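Local coordinates for enoyl-CoA hydratase/isomerase (Mycobacterium abscessus, PDB 3QXZ), which probably acts on enoyl-CoA thioesters as a hydratase or isomerase of the crotonase family, hydrating or shifting the double bond of the fatty acyl chain, at residues Leu9-Arg14 with Ala18-His23; Ala93-Arg98 with Ala146-Pro151; Arg123-Ala126 with Arg130-Ile133. One frame throughout, in Å; residues are numbered along the deposited sequence. Where two conformers were deposited one is given.

Contact 1. Residues Leu9-Arg14 with Ala18-His23; sequences LHEEIR and AVLTLH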
ATOM      1  N   LEU A   9     -15.903  24.115 -16.610  1.00 18.10           N
ATOM      2  CA  LEU A   9     -16.061  22.668 -16.683  1.00 17.58           C
ATOM      3  C   LEU A   9     -16.897  22.325 -17.905  1.00 17.58           C
ATOM      4  O   LEU A   9     -18.062  22.745 -18.006  1.00 18.93           O
ATOM      5  CB  LEU A   9     -16.741  22.140 -15.419  1.00 17.07           C
ATOM      6  CG  LEU A   9     -16.855  20.626 -15.263  1.00 16.72           C
ATOM      7  CD1 LEU A   9     -15.473  19.995 -15.169  1.00 17.16           C
ATOM      8  CD2 LEU A   9     -17.680  20.293 -14.045  1.00 16.62           C
ATOM      9  N   HIS A  10     -16.309  21.575 -18.833  1.00 16.98           N
ATOM     10  CA  HIS A  10     -17.040  21.109 -20.013  1.00 17.55           C
ATOM     11  C   HIS A  10     -17.461  19.657 -19.815  1.00 17.53           C
ATOM     12  O   HIS A  10     -16.799  18.897 -19.102  1.00 17.14           O
ATOM     13  CB  HIS A  10     -16.196  21.267 -21.281  1.00 17.67           C
ATOM     14  CG  HIS A  10     -15.874  22.694 -21.622  1.00 20.42           C
ATOM     15  ND1 HIS A  10     -15.014  23.034 -22.645  1.00 22.96           N
ATOM     16  CD2 HIS A  10     -16.291  23.865 -21.078  1.00 21.97           C
ATOM     17  CE1 HIS A  10     -14.925  24.350 -22.723  1.00 22.48           C
ATOM     18  NE2 HIS A  10     -15.683  24.881 -21.779  1.00 23.27           N
ATOM     19  N   GLU A  11     -18.566  19.276 -20.440  1.00 17.27           N
ATOM     20  CA  GLU A  11     -19.131  17.941 -20.306  1.00 18.07           C
ATOM     21  C   GLU A  11     -19.668  17.428 -21.634  1.00 19.14           C
ATOM     22  O   GLU A  11     -20.364  18.153 -22.367  1.00 20.55           O
ATOM     23  CB  GLU A  11     -20.240  17.939 -19.252  1.00 17.80           C
ATOM     24  CG  GLU A  11     -20.877  16.569 -19.033  1.00 20.44           C
ATOM     25  CD  GLU A  11     -21.988  16.618 -18.020  1.00 21.79           C
ATOM     26  OE1 GLU A  11     -21.772  17.156 -16.916  1.00 24.70           O
ATOM     27  OE2 GLU A  11     -23.093  16.136 -18.339  1.00 24.33           O
ATOM     28  N   GLU A  12     -19.337  16.183 -21.945  1.00 18.85           N
ATOM     29  CA  GLU A  12     -19.867  15.500 -23.131  1.00 19.91           C
ATOM     30  C   GLU A  12     -20.150  14.057 -22.772  1.00 19.50           C
ATOM     31  O   GLU A  12     -19.276  13.387 -22.215  1.00 18.99           O
ATOM     32  CB  GLU A  12     -18.850  15.560 -24.273  1.00 21.08           C
ATOM     33  CG  GLU A  12     -19.342  14.971 -25.597  1.00 25.53           C
ATOM     34  CD  GLU A  12     -18.238  14.929 -26.647  1.00 31.85           C
ATOM     35  OE1 GLU A  12     -17.516  15.942 -26.801  1.00 33.98           O
ATOM     36  OE2 GLU A  12     -18.088  13.880 -27.308  1.00 34.60           O
ATOM     37  N   ILE A  13     -21.348  13.571 -23.085  1.00 18.95           N
ATOM     38  CA  ILE A  13     -21.729  12.189 -22.822  1.00 18.80           C
ATOM     39  C   ILE A  13     -22.006  11.501 -24.142  1.00 19.37           C
ATOM     40  O   ILE A  13     -22.823  11.990 -24.936  1.00 20.06           O
ATOM     41  CB  ILE A  13     -22.980  12.081 -21.941  1.00 18.70           C
ATOM     42  CG1 ILE A  13     -22.838  12.941 -20.680  1.00 17.51           C
ATOM     43  CG2 ILE A  13     -23.280  10.589 -21.626  1.00 18.47           C
ATOM     44  CD1 ILE A  13     -24.104  13.010 -19.833  1.00 20.70           C
ATOM     45  N   ARG A  14     -21.332  10.385 -24.385  1.00 19.10           N
ATOM     46  CA  ARG A  14     -21.546   9.604 -25.599  1.00 20.37           C
ATOM     47  C   ARG A  14     -21.314   8.127 -25.331  1.00 19.80           C
ATOM     48  O   ARG A  14     -20.300   7.741 -24.740  1.00 18.63           O
ATOM     49  CB  ARG A  14     -20.639  10.104 -26.733  1.00 21.71           C
ATOM     50  N   ALA A  18     -19.085   9.597 -19.954  1.00 12.96           N
ATOM     51  CA  ALA A  18     -19.101  11.039 -19.754  1.00 13.54           C
ATOM     52  C   ALA A  18     -17.679  11.554 -19.631  1.00 13.57           C
ATOM     53  O   ALA A  18     -16.895  11.025 -18.835  1.00 13.81           O
ATOM     54  CB  ALA A  18     -19.911  11.416 -18.503  1.00 13.44           C
ATOM     55  N   VAL A  19     -17.336  12.570 -20.410  1.00 13.80           N
ATOM     56  CA  VAL A  19     -16.031  13.206 -20.315  1.00 13.82           C
ATOM     57  C   VAL A  19     -16.217  14.601 -19.744  1.00 13.71           C
ATOM     58  O   VAL A  19     -16.962  15.430 -20.304  1.00 14.82           O
ATOM     59  CB  VAL A  19     -15.298  13.274 -21.696  1.00 13.72           C
ATOM     60  CG1 VAL A  19     -13.928  13.925 -21.534  1.00 15.31           C
ATOM     61  CG2 VAL A  19     -15.149  11.881 -22.290  1.00 15.36           C
ATOM     62  N   LEU A  20     -15.563  14.853 -18.609  1.00 12.79           N
ATOM     63  CA  LEU A  20     -15.472  16.162 -17.988  1.00 13.11           C
ATOM     64  C   LEU A  20     -14.111  16.762 -18.269  1.00 13.41           C
ATOM     65  O   LEU A  20     -13.075  16.117 -18.002  1.00 13.75           O
ATOM     66  CB  LEU A  20     -15.679  16.052 -16.484  1.00 12.66           C
ATOM     67  CG  LEU A  20     -17.059  15.598 -16.016  1.00 12.75           C
ATOM     68  CD1 LEU A  20     -17.036  15.373 -14.534  1.00 13.51           C
ATOM     69  CD2 LEU A  20     -18.125  16.656 -16.376  1.00 13.92           C
ATOM     70  N   THR A  21     -14.097  17.995 -18.796  1.00 13.67           N
ATOM     71  CA  THR A  21     -12.850  18.665 -19.126  1.00 13.84           C
ATOM     72  C   THR A  21     -12.694  19.949 -18.331  1.00 14.48           C
ATOM     73  O   THR A  21     -13.589  20.808 -18.347  1.00 14.91           O
ATOM     74  CB  THR A  21     -12.772  18.982 -20.640  1.00 14.41           C
ATOM     75  OG1 THR A  21     -12.964  17.777 -21.386  1.00 15.08           O
ATOM     76  CG2 THR A  21     -11.405  19.570 -20.988  1.00 15.88           C
ATOM     77  N   LEU A  22     -11.560  20.067 -17.643  1.00 14.01           N
ATOM     78  CA  LEU A  22     -11.193  21.280 -16.914  1.00 14.61           C
ATOM     79  C   LEU A  22     -10.595  22.221 -17.949  1.00 15.53           C
ATOM     80  O   LEU A  22      -9.548  21.937 -18.517  1.00 14.97           O
ATOM     81  CB  LEU A  22     -10.181  20.965 -15.803  1.00 14.20           C
ATOM     82  CG  LEU A  22     -10.567  19.842 -14.836  1.00 14.01           C
ATOM     83  CD1 LEU A  22      -9.398  19.534 -13.906  1.00 14.99           C
ATOM     84  CD2 LEU A  22     -11.803  20.180 -14.037  1.00 15.51           C
ATOM     85  N   HIS A  23     -11.279  23.333 -18.198  1.00 16.49           N
ATOM     86  CA  HIS A  23     -10.957  24.194 -19.340  1.00 18.89           C
ATOM     87  C   HIS A  23     -10.643  25.628 -18.923  1.00 19.31           C
ATOM     88  O   HIS A  23     -11.548  26.445 -18.733  1.00 19.30           O
ATOM     89  CB  HIS A  23     -12.104  24.159 -20.358  1.00 19.32           C
ATOM     90  CG  HIS A  23     -11.865  25.002 -21.572  1.00 22.57           C
ATOM     91  ND1 HIS A  23     -11.285  24.502 -22.719  1.00 25.28           N
ATOM     92  CD2 HIS A  23     -12.139  26.305 -21.825  1.00 25.02           C
ATOM     93  CE1 HIS A  23     -11.202  25.465 -23.622  1.00 24.85           C
ATOM     94  NE2 HIS A  23     -11.715  26.568 -23.106  1.00 25.63           N
TER
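The carbonyl oxygen of E12 takes the backbone N-H of V19 at 2.8 Å (N to O) in an almost straight bond, and E12 N returns one to V19 O. H10 and T21 form the second such hydrogen-bonded pair, while L9-L22, E11-L20 and I13-A18 are the non-hydrogen-bonded pairs of the antiparallel strands. On the face carrying H10 and T21, the imidazole of H10 makes an offset stack with that of H23, at the end of strand 17-23, centroids 4.3 Å apart and planes at 24°. CE1 of H10 sits 3.3 Å from CG of H23, above that ring near its rim, and H23 CB in turn lies over the H10 face. H10 CG lies beside the backbone N (chi1 -64°), which swings the imidazole toward H23; its NE2 is hydrogen-bonded to E8. On the other face, L9 CD1 meets L22 CD2 at 3.8 Å, and the extended E11 chain runs alongside L20, the two pointing the same way. CD2 of L20 packs against E11 OE1 (3.7 Å), whose charge is paired with R45 in a salt bridge. This face rests on helix 33-48: L9 on A42, I13 on L46. Together the strands make the N-terminal beta hairpin that edges the main sheet of the crotonase fold.

Contact 2. Residues Ala93-Arg98 with Ala146-Pro151; sequences AAFELR and AHWTLP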
ATOM      1  N   ALA A  93     -16.722  13.322  -3.480  1.00 12.86           N
ATOM      2  CA  ALA A  93     -15.426  12.915  -4.051  1.00 11.16           C
ATOM      3  C   ALA A  93     -15.713  11.788  -5.046  1.00 10.43           C
ATOM      4  O   ALA A  93     -16.684  11.040  -4.907  1.00 10.22           O
ATOM      5  CB  ALA A  93     -14.512  12.419  -2.973  1.00 12.53           C
ATOM      6  N   ALA A  94     -14.853  11.642  -6.041  1.00  8.88           N
ATOM      7  CA  ALA A  94     -15.052  10.607  -7.054  1.00  8.63           C
ATOM      8  C   ALA A  94     -15.170   9.213  -6.422  1.00  8.24           C
ATOM      9  O   ALA A  94     -15.958   8.379  -6.908  1.00  8.17           O
ATOM     10  CB  ALA A  94     -13.931  10.656  -8.080  1.00  8.78           C
ATOM     11  N   PHE A  95     -14.402   8.960  -5.354  1.00  7.62           N
ATOM     12  CA  PHE A  95     -14.391   7.634  -4.724  1.00  7.83           C
ATOM     13  C   PHE A  95     -15.664   7.339  -3.899  1.00  7.75           C
ATOM     14  O   PHE A  95     -15.797   6.224  -3.394  1.00  8.88           O
ATOM     15  CB  PHE A  95     -13.100   7.408  -3.895  1.00  9.04           C
ATOM     16  CG  PHE A  95     -12.935   8.363  -2.766  1.00  9.05           C
ATOM     17  CD1 PHE A  95     -13.654   8.201  -1.580  1.00 10.43           C
ATOM     18  CD2 PHE A  95     -12.055   9.438  -2.884  1.00 11.14           C
ATOM     19  CE1 PHE A  95     -13.525   9.121  -0.525  1.00 12.17           C
ATOM     20  CE2 PHE A  95     -11.907  10.357  -1.837  1.00 14.14           C
ATOM     21  CZ  PHE A  95     -12.633  10.205  -0.670  1.00 14.86           C
ATOM     22  N   GLU A  96     -16.576   8.310  -3.787  1.00  8.68           N
ATOM     23  CA  GLU A  96     -17.853   8.104  -3.108  0.70  9.06           C
ATOM     24  C   GLU A  96     -18.942   7.653  -4.074  1.00  9.23           C
ATOM     25  O   GLU A  96     -20.041   7.284  -3.641  1.00 10.99           O
ATOM     26  CB  GLU A  96     -18.290   9.400  -2.400  0.70  9.82           C
ATOM     27  CG  GLU A  96     -17.426   9.685  -1.174  0.70 11.33           C
ATOM     28  CD  GLU A  96     -17.634  11.038  -0.498  0.70 16.00           C
ATOM     29  OE1 GLU A  96     -17.990  12.024  -1.151  0.70 13.64           O
ATOM     30  OE2 GLU A  96     -17.367  11.119   0.723  0.70 19.93           O
ATOM     31  N   LEU A  97     -18.658   7.690  -5.376  1.00  8.42           N
ATOM     32  CA  LEU A  97     -19.681   7.404  -6.405  1.00  8.84           C
ATOM     33  C   LEU A  97     -19.852   5.909  -6.666  1.00  9.08           C
ATOM     34  O   LEU A  97     -18.957   5.109  -6.380  1.00  8.59           O
ATOM     35  CB  LEU A  97     -19.294   8.077  -7.731  1.00  9.47           C
ATOM     36  CG  LEU A  97     -18.965   9.572  -7.675  1.00  9.10           C
ATOM     37  CD1 LEU A  97     -18.667  10.075  -9.087  1.00 11.02           C
ATOM     38  CD2 LEU A  97     -20.056  10.394  -6.973  1.00 10.20           C
ATOM     39  N   ARG A  98     -20.993   5.537  -7.244  1.00  9.20           N
ATOM     40  CA  ARG A  98     -21.168   4.172  -7.748  0.50  9.52           C
ATOM     41  C   ARG A  98     -20.485   3.997  -9.113  1.00  9.45           C
ATOM     42  O   ARG A  98     -20.121   2.885  -9.492  1.00 11.18           O
ATOM     43  CB  ARG A  98     -22.660   3.854  -7.849  0.50 10.57           C
ATOM     44  CG  ARG A  98     -23.382   3.966  -6.516  0.50 12.09           C
ATOM     45  CD  ARG A  98     -24.892   3.874  -6.658  0.50 16.52           C
ATOM     46  NE  ARG A  98     -25.418   4.822  -7.639  0.50 19.75           N
ATOM     47  CZ  ARG A  98     -25.760   6.078  -7.364  0.50 21.75           C
ATOM     48  NH1 ARG A  98     -25.636   6.556  -6.134  0.50 22.99           N
ATOM     49  NH2 ARG A  98     -26.227   6.862  -8.327  0.50 22.43           N
ATOM     50  N   ALA A 146      -5.655  14.239   0.520  1.00  7.15           N
ATOM     51  CA  ALA A 146      -4.380  13.631   0.139  1.00  6.66           C
ATOM     52  C   ALA A 146      -3.712  12.876   1.275  1.00  6.55           C
ATOM     53  O   ALA A 146      -2.982  11.902   1.035  1.00  7.20           O
ATOM     54  CB  ALA A 146      -3.435  14.687  -0.374  1.00  7.70           C
ATOM     55  N   HIS A 147      -3.911  13.293   2.528  1.00  6.01           N
ATOM     56  CA  HIS A 147      -3.299  12.575   3.665  1.00  5.96           C
ATOM     57  C   HIS A 147      -3.815  11.134   3.789  1.00  6.04           C
ATOM     58  O   HIS A 147      -3.169  10.319   4.448  1.00  6.77           O
ATOM     59  CB  HIS A 147      -3.547  13.297   5.006  1.00  6.83           C
ATOM     60  CG  HIS A 147      -2.936  14.671   5.110  1.00  6.75           C
ATOM     61  ND1 HIS A 147      -3.558  15.803   4.619  1.00  6.89           N
ATOM     62  CD2 HIS A 147      -1.785  15.094   5.693  1.00  6.74           C
ATOM     63  CE1 HIS A 147      -2.800  16.868   4.882  1.00  7.60           C
ATOM     64  NE2 HIS A 147      -1.715  16.468   5.529  1.00  8.29           N
ATOM     65  N   TRP A 148      -5.000  10.886   3.222  1.00  6.40           N
ATOM     66  CA  TRP A 148      -5.670   9.598   3.265  1.00  6.22           C
ATOM     67  C   TRP A 148      -5.533   8.818   1.948  1.00  6.37           C
ATOM     68  O   TRP A 148      -5.252   7.601   1.965  1.00  7.08           O
ATOM     69  CB  TRP A 148      -7.154   9.881   3.598  1.00  6.91           C
ATOM     70  CG  TRP A 148      -8.052   8.691   3.749  1.00  7.34           C
ATOM     71  CD1 TRP A 148      -8.268   7.968   4.884  1.00  9.04           C
ATOM     72  CD2 TRP A 148      -8.847   8.099   2.728  1.00  7.90           C
ATOM     73  NE1 TRP A 148      -9.128   6.920   4.606  1.00  8.71           N
ATOM     74  CE2 TRP A 148      -9.517   6.992   3.305  1.00  7.82           C
ATOM     75  CE3 TRP A 148      -9.089   8.411   1.390  1.00  9.90           C
ATOM     76  CZ2 TRP A 148     -10.391   6.185   2.572  1.00 10.44           C
ATOM     77  CZ3 TRP A 148      -9.974   7.606   0.668  1.00 11.06           C
ATOM     78  CH2 TRP A 148     -10.609   6.510   1.278  1.00 11.99           C
ATOM     79  N   THR A 149      -5.705   9.483   0.807  1.00  6.42           N
ATOM     80  CA  THR A 149      -5.621   8.771  -0.475  1.00  6.48           C
ATOM     81  C   THR A 149      -4.184   8.356  -0.767  1.00  6.62           C
ATOM     82  O   THR A 149      -3.944   7.248  -1.271  1.00  6.51           O
ATOM     83  CB  THR A 149      -6.106   9.622  -1.655  1.00  6.71           C
ATOM     84  OG1 THR A 149      -5.342  10.841  -1.662  1.00  6.94           O
ATOM     85  CG2 THR A 149      -7.616   9.926  -1.568  1.00  8.29           C
ATOM     86  N   LEU A 150      -3.214   9.204  -0.455  1.00  6.28           N
ATOM     87  CA  LEU A 150      -1.872   8.958  -0.981  1.00  6.20           C
ATOM     88  C   LEU A 150      -1.159   7.741  -0.365  1.00  6.14           C
ATOM     89  O   LEU A 150      -0.621   6.930  -1.115  1.00  6.17           O
ATOM     90  CB  LEU A 150      -1.005  10.233  -0.914  1.00  7.02           C
ATOM     91  CG  LEU A 150       0.349  10.142  -1.621  1.00  5.91           C
ATOM     92  CD1 LEU A 150       0.215   9.775  -3.104  1.00  7.72           C
ATOM     93  CD2 LEU A 150       1.073  11.484  -1.451  1.00  6.52           C
ATOM     94  N   PRO A 151      -1.159   7.581   0.973  1.00  6.44           N
ATOM     95  CA  PRO A 151      -0.495   6.366   1.495  1.00  6.91           C
ATOM     96  C   PRO A 151      -1.190   5.078   1.032  1.00  6.65           C
ATOM     97  O   PRO A 151      -0.537   4.020   0.960  1.00  6.71           O
ATOM     98  CB  PRO A 151      -0.556   6.540   3.022  1.00  7.36           C
ATOM     99  CG  PRO A 151      -1.710   7.504   3.251  1.00  8.34           C
ATOM    100  CD  PRO A 151      -1.654   8.454   2.059  1.00  6.62           C
TER
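One corner of the W148 six-membered ring, CZ3, stands over one face of the F95 phenyl, toward its rim, 4.0 Å from F95 CZ and equally near CE1. The planes are inclined at 38° with centroids 5.2 Å apart. T149 adds its methyl, CG2 lying 4.3 Å from F95 CE2. On the opposite face of the phenyl lies A93 CB, 3.5 Å above the plane, so the ring is held between its own segment and the indole. F95 reaches this place by setting CG between backbone N and carbonyl carbon (chi1 62°). Behind it, the 3-10 turn 94-96 is fastened by the bond from E96 N to A93 O (3.0 Å); in the conformer given, E96 OE1 also accepts A93 N at 3.0 Å, a bond left doubtful by a second conformer. Farther out, H119 meets F95 edge-to-face, W217 and M221 of helix 206-222 also pack on F95, and R214 of that helix binds F95 O. R152 makes a cation-pi contact with W148, and A226 of the second subunit packs on the same indole. This buried aromatic cluster is plain core packing of a crotonase-fold subunit, joining the turn before strand 101-105 to short helix 146-149 beside a subunit interface.

Contact 3. Residues Arg123-Ala126 with Arg130-Ile133; sequences RILA and RYAI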
ATOM      1  N   ARG A 123      -5.707   6.258 -12.773  1.00  7.87           N
ATOM      2  CA  ARG A 123      -5.002   7.415 -13.347  1.00  7.80           C
ATOM      3  C   ARG A 123      -4.066   6.975 -14.462  1.00  8.09           C
ATOM      4  O   ARG A 123      -3.284   6.039 -14.303  1.00  8.09           O
ATOM      5  CB  ARG A 123      -4.178   8.151 -12.277  1.00  7.37           C
ATOM      6  CG  ARG A 123      -4.977   9.179 -11.486  1.00  8.16           C
ATOM      7  CD  ARG A 123      -4.268   9.645 -10.192  1.00  7.69           C
ATOM      8  NE  ARG A 123      -4.097   8.514  -9.280  1.00  7.26           N
ATOM      9  CZ  ARG A 123      -5.086   7.934  -8.618  1.00  6.25           C
ATOM     10  NH1 ARG A 123      -6.332   8.418  -8.657  1.00  6.87           N
ATOM     11  NH2 ARG A 123      -4.823   6.839  -7.937  1.00  7.95           N
ATOM     12  N   ILE A 124      -4.148   7.698 -15.576  1.00  8.44           N
ATOM     13  CA  ILE A 124      -3.177   7.559 -16.660  1.00  9.53           C
ATOM     14  C   ILE A 124      -2.512   8.920 -16.775  1.00  9.27           C
ATOM     15  O   ILE A 124      -3.211   9.941 -16.934  1.00  9.64           O
ATOM     16  CB  ILE A 124      -3.870   7.161 -17.977  1.00 10.01           C
ATOM     17  CG1 ILE A 124      -4.593   5.811 -17.808  1.00 11.03           C
ATOM     18  CG2 ILE A 124      -2.833   7.084 -19.129  1.00 11.73           C
ATOM     19  CD1 ILE A 124      -5.408   5.418 -19.062  1.00 14.51           C
ATOM     20  N   LEU A 125      -1.178   8.943 -16.658  1.00  9.32           N
ATOM     21  CA  LEU A 125      -0.416  10.209 -16.642  1.00 10.15           C
ATOM     22  C   LEU A 125       0.452  10.409 -17.879  1.00 10.80           C
ATOM     23  O   LEU A 125       1.036   9.466 -18.409  1.00 11.18           O
ATOM     24  CB  LEU A 125       0.460  10.320 -15.371  1.00 10.50           C
ATOM     25  CG  LEU A 125      -0.159  10.968 -14.131  1.00  9.48           C
ATOM     26  CD1 LEU A 125      -1.385  10.216 -13.620  1.00  9.51           C
ATOM     27  CD2 LEU A 125       0.897  11.059 -13.006  1.00 11.16           C
ATOM     28  N   ALA A 126       0.546  11.667 -18.281  1.00 10.64           N
ATOM     29  CA  ALA A 126       1.403  12.090 -19.393  1.00 11.57           C
ATOM     30  C   ALA A 126       2.869  12.076 -18.958  1.00 11.89           C
ATOM     31  O   ALA A 126       3.234  12.697 -17.947  1.00 11.73           O
ATOM     32  CB  ALA A 126       1.012  13.484 -19.822  1.00 11.42           C
ATOM     33  N   ARG A 130       4.507  17.858 -15.405  1.00 12.98           N
ATOM     34  CA  ARG A 130       5.036  18.147 -14.078  1.00 13.69           C
ATOM     35  C   ARG A 130       3.960  17.800 -13.039  1.00 12.00           C
ATOM     36  O   ARG A 130       2.815  18.235 -13.157  1.00 12.27           O
ATOM     37  CB  ARG A 130       5.454  19.614 -13.908  1.00 14.26           C
ATOM     38  CG  ARG A 130       6.134  19.839 -12.531  1.00 19.98           C
ATOM     39  CD  ARG A 130       6.460  21.292 -12.176  1.00 25.82           C
ATOM     40  NE  ARG A 130       6.494  21.447 -10.710  1.00 30.23           N
ATOM     41  CZ  ARG A 130       5.838  22.381 -10.023  1.00 32.21           C
ATOM     42  NH1 ARG A 130       5.115  23.301 -10.658  1.00 33.85           N
ATOM     43  NH2 ARG A 130       5.918  22.408  -8.694  1.00 32.82           N
ATOM     44  N   TYR A 131       4.361  17.045 -12.020  1.00 11.81           N
ATOM     45  CA  TYR A 131       3.449  16.570 -10.960  1.00 10.48           C
ATOM     46  C   TYR A 131       4.041  16.902  -9.608  1.00 10.74           C
ATOM     47  O   TYR A 131       5.220  16.658  -9.375  1.00 10.66           O
ATOM     48  CB  TYR A 131       3.242  15.053 -11.093  1.00 10.49           C
ATOM     49  CG  TYR A 131       2.743  14.704 -12.475  1.00  8.62           C
ATOM     50  CD1 TYR A 131       1.505  15.184 -12.924  1.00  9.30           C
ATOM     51  CD2 TYR A 131       3.547  13.984 -13.365  1.00  9.97           C
ATOM     52  CE1 TYR A 131       1.066  14.934 -14.217  1.00 10.12           C
ATOM     53  CE2 TYR A 131       3.119  13.723 -14.657  1.00 10.80           C
ATOM     54  CZ  TYR A 131       1.873  14.193 -15.069  1.00  9.89           C
ATOM     55  OH  TYR A 131       1.432  13.950 -16.362  1.00 11.26           O
ATOM     56  N   ALA A 132       3.239  17.479  -8.708  1.00  9.52           N
ATOM     57  CA  ALA A 132       3.738  17.818  -7.369  1.00  9.26           C
ATOM     58  C   ALA A 132       2.556  18.114  -6.492  1.00  8.47           C
ATOM     59  O   ALA A 132       1.487  18.525  -6.981  1.00  9.35           O
ATOM     60  CB  ALA A 132       4.672  19.051  -7.397  1.00  9.97           C
ATOM     61  N   ILE A 133       2.781  17.981  -5.181  1.00  8.06           N
ATOM     62  CA  ILE A 133       1.819  18.402  -4.148  1.00  8.17           C
ATOM     63  C   ILE A 133       2.619  19.351  -3.247  1.00  8.19           C
ATOM     64  O   ILE A 133       3.091  18.951  -2.190  1.00  8.21           O
ATOM     65  CB  ILE A 133       1.245  17.184  -3.387  1.00  8.36           C
ATOM     66  CG1 ILE A 133       0.608  16.200  -4.370  1.00  8.56           C
ATOM     67  CG2 ILE A 133       0.227  17.614  -2.349  1.00  8.90           C
ATOM     68  CD1 ILE A 133       0.304  14.813  -3.744  1.00 10.09           C
TER
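L125 and Y131, which face each other across strand segment 123-126 and segment 130-133, have CA atoms 9.4 Å apart, and the two backbones do not pair. They belong to different sheets, and the side chain of Y131 spans the gap between them. Its hydroxyl donates to A126 O, with an OH to O distance of 2.7 Å. The bond falls on a lone pair in the carbonyl plane, with a C=O...donor angle of 121°, and the acceptor lies at the edge of the phenol, in the ring plane. A126 CB comes within 3.5 Å of the same Y131 OH, so A126 meets the hydroxyl with both its carbonyl and its methyl. L125 covers one face of the ring. Its CD2 stands over the centre, 3.8 Å from the ring centroid and only 8° off the normal, a CH-pi contact, and the leucine and the tyrosine run antiparallel, side by side. Y131 carries its CG beside the backbone N (chi1 -56°), which sends the phenol across to strand 122-126. The edge bond and L125 CD2 over the face together fix how the ring lies. F169 of a loop and M114 of helix 112-117 also pack on the tyrosine, and the pair lies in the interior. L125 itself bonds through its backbone to R182 and L184 of the next strand. A tyrosine thus ties strand 122-126 of the main sheet to strand 131-132, which pairs in parallel with strand 108-110, the two layers of strands built into the spiral core of the crotonase fold.

How the contacts relate
Along the chain contact 1 comes first, and contact 3 then falls wholly between the two halves of contact 2. Contacts 1 and 3 reach the same main sheet: the hairpin forms one edge, while strand 122-126 lies three strands beyond 17-23, beside 182-184, the last strand of the sheet within this chain, and their centres are 19 Å apart. Contact 1 stays clear of contact 2, about 8 Å away at the nearest atoms. Contacts 2 and 3, with centres 16 Å apart, do touch, L150 CD2 packing on I133 CD1 at 4.1 Å; helix 146-149 is the next element after strand 131-132. The three thus lead from the sheet's outer edge to the buried core, where contact 2 adjoins the second subunit of the trimeric assembly and contact 3 the third, through R123.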